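PDB 3EUW: Myo-inositol dehydrogenase from Corynebacterium glutamicum, which probably catalyses the NAD+-dependent oxidation of myo-inositol at its 2-hydroxyl, as a tetrameric member of the Gfo/Idh/MocA oxidoreductase family. Local coordinates for residues F275-F278 / L279-Y282. Sequence-based numbering, arbitrary orientation.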
ATOM      1  N   PHE A 275      -6.694  13.324  -5.823  1.00 14.99           N
ATOM      2  CA  PHE A 275      -6.988  14.543  -6.573  1.00 18.30           C
ATOM      3  C   PHE A 275      -8.483  14.690  -6.846  1.00 20.65           C
ATOM      4  O   PHE A 275      -9.167  13.728  -7.217  1.00 20.94           O
ATOM      5  CB  PHE A 275      -6.205  14.585  -7.881  1.00 17.85           C
ATOM      6  CG  PHE A 275      -4.791  15.048  -7.719  1.00 19.63           C
ATOM      7  CD1 PHE A 275      -4.509  16.213  -7.009  1.00 20.88           C
ATOM      8  CD2 PHE A 275      -3.738  14.329  -8.276  1.00 20.49           C
ATOM      9  CE1 PHE A 275      -3.199  16.653  -6.858  1.00 20.06           C
ATOM     10  CE2 PHE A 275      -2.427  14.760  -8.134  1.00 20.49           C
ATOM     11  CZ  PHE A 275      -2.155  15.923  -7.423  1.00 21.12           C
ATOM     12  N   ASN A 276      -8.975  15.908  -6.656  1.00 21.75           N
ATOM     13  CA  ASN A 276     -10.384  16.215  -6.821  1.00 25.97           C
ATOM     14  C   ASN A 276     -10.761  16.775  -8.187  1.00 26.30           C
ATOM     15  O   ASN A 276     -11.910  16.672  -8.600  1.00 26.36           O
ATOM     16  CB  ASN A 276     -10.813  17.223  -5.753  1.00 30.24           C
ATOM     17  CG  ASN A 276     -12.314  17.401  -5.701  1.00 37.37           C
ATOM     18  OD1 ASN A 276     -13.019  16.596  -5.088  1.00 41.02           O
ATOM     19  ND2 ASN A 276     -12.816  18.443  -6.360  1.00 39.17           N
ATOM     20  N   PHE A 277      -9.799  17.376  -8.874  1.00 27.51           N
ATOM     21  CA  PHE A 277     -10.063  17.984 -10.171  1.00 28.79           C
ATOM     22  C   PHE A 277      -9.352  17.273 -11.316  1.00 27.42           C
ATOM     23  O   PHE A 277      -8.180  16.888 -11.210  1.00 23.88           O
ATOM     24  CB  PHE A 277      -9.660  19.457 -10.125  1.00 33.09           C
ATOM     25  CG  PHE A 277     -10.357  20.236  -9.044  1.00 38.95           C
ATOM     26  CD1 PHE A 277     -11.729  20.479  -9.114  1.00 41.48           C
ATOM     27  CD2 PHE A 277      -9.648  20.716  -7.946  1.00 41.07           C
ATOM     28  CE1 PHE A 277     -12.387  21.194  -8.098  1.00 42.17           C
ATOM     29  CE2 PHE A 277     -10.295  21.428  -6.926  1.00 41.19           C
ATOM     30  CZ  PHE A 277     -11.666  21.667  -7.006  1.00 41.68           C
ATOM     31  N   PHE A 278     -10.071  17.106 -12.418  1.00 26.51           N
ATOM     32  CA  PHE A 278      -9.515  16.418 -13.569  1.00 28.39           C
ATOM     33  C   PHE A 278      -8.241  17.083 -14.076  1.00 27.89           C
ATOM     34  O   PHE A 278      -7.293  16.398 -14.441  1.00 27.02           O
ATOM     35  CB  PHE A 278     -10.567  16.311 -14.683  1.00 30.70           C
ATOM     36  CG  PHE A 278     -11.009  17.635 -15.245  1.00 35.50           C
ATOM     37  CD1 PHE A 278     -10.267  18.269 -16.240  1.00 36.43           C
ATOM     38  CD2 PHE A 278     -12.169  18.252 -14.775  1.00 36.97           C
ATOM     39  CE1 PHE A 278     -10.670  19.501 -16.759  1.00 39.52           C
ATOM     40  CE2 PHE A 278     -12.582  19.485 -15.287  1.00 37.57           C
ATOM     41  CZ  PHE A 278     -11.834  20.110 -16.278  1.00 38.15           C
ATOM     42  N   LEU A 279      -8.206  18.413 -14.061  1.00 29.14           N
ATOM     43  CA  LEU A 279      -7.039  19.141 -14.551  1.00 29.81           C
ATOM     44  C   LEU A 279      -5.781  18.764 -13.780  1.00 28.83           C
ATOM     45  O   LEU A 279      -4.689  18.753 -14.336  1.00 29.30           O
ATOM     46  CB  LEU A 279      -7.284  20.655 -14.476  1.00 33.34           C
ATOM     47  CG  LEU A 279      -7.271  21.349 -13.109  1.00 36.82           C
ATOM     48  CD1 LEU A 279      -5.835  21.713 -12.750  1.00 36.61           C
ATOM     49  CD2 LEU A 279      -8.133  22.613 -13.148  1.00 38.03           C
ATOM     50  N   GLU A 280      -5.936  18.443 -12.502  1.00 26.81           N
ATOM     51  CA  GLU A 280      -4.793  18.058 -11.686  1.00 25.14           C
ATOM     52  C   GLU A 280      -4.410  16.596 -11.896  1.00 23.24           C
ATOM     53  O   GLU A 280      -3.230  16.259 -12.028  1.00 24.89           O
ATOM     54  CB  GLU A 280      -5.093  18.263 -10.202  1.00 27.69           C
ATOM     55  CG  GLU A 280      -5.401  19.678  -9.776  1.00 32.18           C
ATOM     56  CD  GLU A 280      -5.550  19.778  -8.264  1.00 36.92           C
ATOM     57  OE1 GLU A 280      -6.438  19.089  -7.703  1.00 36.44           O
ATOM     58  OE2 GLU A 280      -4.775  20.535  -7.635  1.00 38.15           O
ATOM     59  N   ARG A 281      -5.408  15.723 -11.896  1.00 19.04           N
ATOM     60  CA  ARG A 281      -5.159  14.302 -12.075  1.00 16.73           C
ATOM     61  C   ARG A 281      -4.494  14.048 -13.415  1.00 16.39           C
ATOM     62  O   ARG A 281      -3.575  13.246 -13.516  1.00 13.97           O
ATOM     63  CB  ARG A 281      -6.471  13.512 -12.002  1.00 13.75           C
ATOM     64  CG  ARG A 281      -6.318  12.040 -12.373  1.00 12.44           C
ATOM     65  CD  ARG A 281      -5.305  11.323 -11.474  1.00  8.44           C
ATOM     66  NE  ARG A 281      -5.072   9.960 -11.925  1.00 10.62           N
ATOM     67  CZ  ARG A 281      -4.383   9.633 -13.015  1.00 13.13           C
ATOM     68  NH1 ARG A 281      -3.838  10.573 -13.782  1.00 12.02           N
ATOM     69  NH2 ARG A 281      -4.245   8.363 -13.351  1.00 12.09           N
ATOM     70  N   TYR A 282      -4.945  14.761 -14.441  1.00 17.61           N
ATOM     71  CA  TYR A 282      -4.413  14.566 -15.774  1.00 18.24           C
ATOM     72  C   TYR A 282      -3.434  15.613 -16.288  1.00 19.07           C
ATOM     73  O   TYR A 282      -3.310  15.817 -17.494  1.00 20.93           O
ATOM     74  CB  TYR A 282      -5.580  14.381 -16.751  1.00 16.10           C
ATOM     75  CG  TYR A 282      -6.300  13.079 -16.490  1.00 14.78           C
ATOM     76  CD1 TYR A 282      -5.606  11.869 -16.525  1.00 13.76           C
ATOM     77  CD2 TYR A 282      -7.655  13.054 -16.151  1.00 14.57           C
ATOM     78  CE1 TYR A 282      -6.234  10.668 -16.224  1.00 15.00           C
ATOM     79  CE2 TYR A 282      -8.300  11.855 -15.848  1.00 13.51           C
ATOM     80  CZ  TYR A 282      -7.583  10.667 -15.886  1.00 14.45           C
ATOM     81  OH  TYR A 282      -8.211   9.487 -15.578  1.00 15.26           O
TER
HETATM   82  O   HOH W   1      -7.449  18.062  -5.255  1.00 26.57           O
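Glu280 folds back from the short helix 278-281 onto the two phenylalanines that lead into it. Its CB lies over one face of the Phe275 ring, 4.2 Å from the centroid, in a CH-pi contact offset toward the rim. These two side chains cross at about a right angle, whereas Phe277 runs alongside Glu280. OE1 of Glu280 sits at the edge of the Phe277 ring, 3.6 Å from CD2, and 3.5 Å from CD1 of Phe275. With CG beside the backbone N (chi1 -61°) and an extended chain beyond it, the carboxylate reaches back along the preceding loop. There a water donates to Glu280 OE1 at 2.8 Å and accepts from Asn276 N at 3.0 Å, linking the acid to the loop backbone. Phe277 is the N-cap residue: its O accepts a nearly straight bond from Arg281 N (3.1 Å, 170°) and a weak one from Glu280 N. Phe278 O takes Tyr282 N at 2.9 Å. Farther out, CG of Arg281 covers the centre of the Tyr282 ring, while its NH1 forms a salt bridge with Asp128 and Tyr282 OH pairs with Gln239. The turn joins the loop after strand 270-271 to helix 283-299, and Arg281 and Tyr282 pack on Phe131 of helix 129-139. Backbone bonds, a water and one phenylalanine face thus tie the helix to its lead-in; the donating water probably favours an ionised carboxylate.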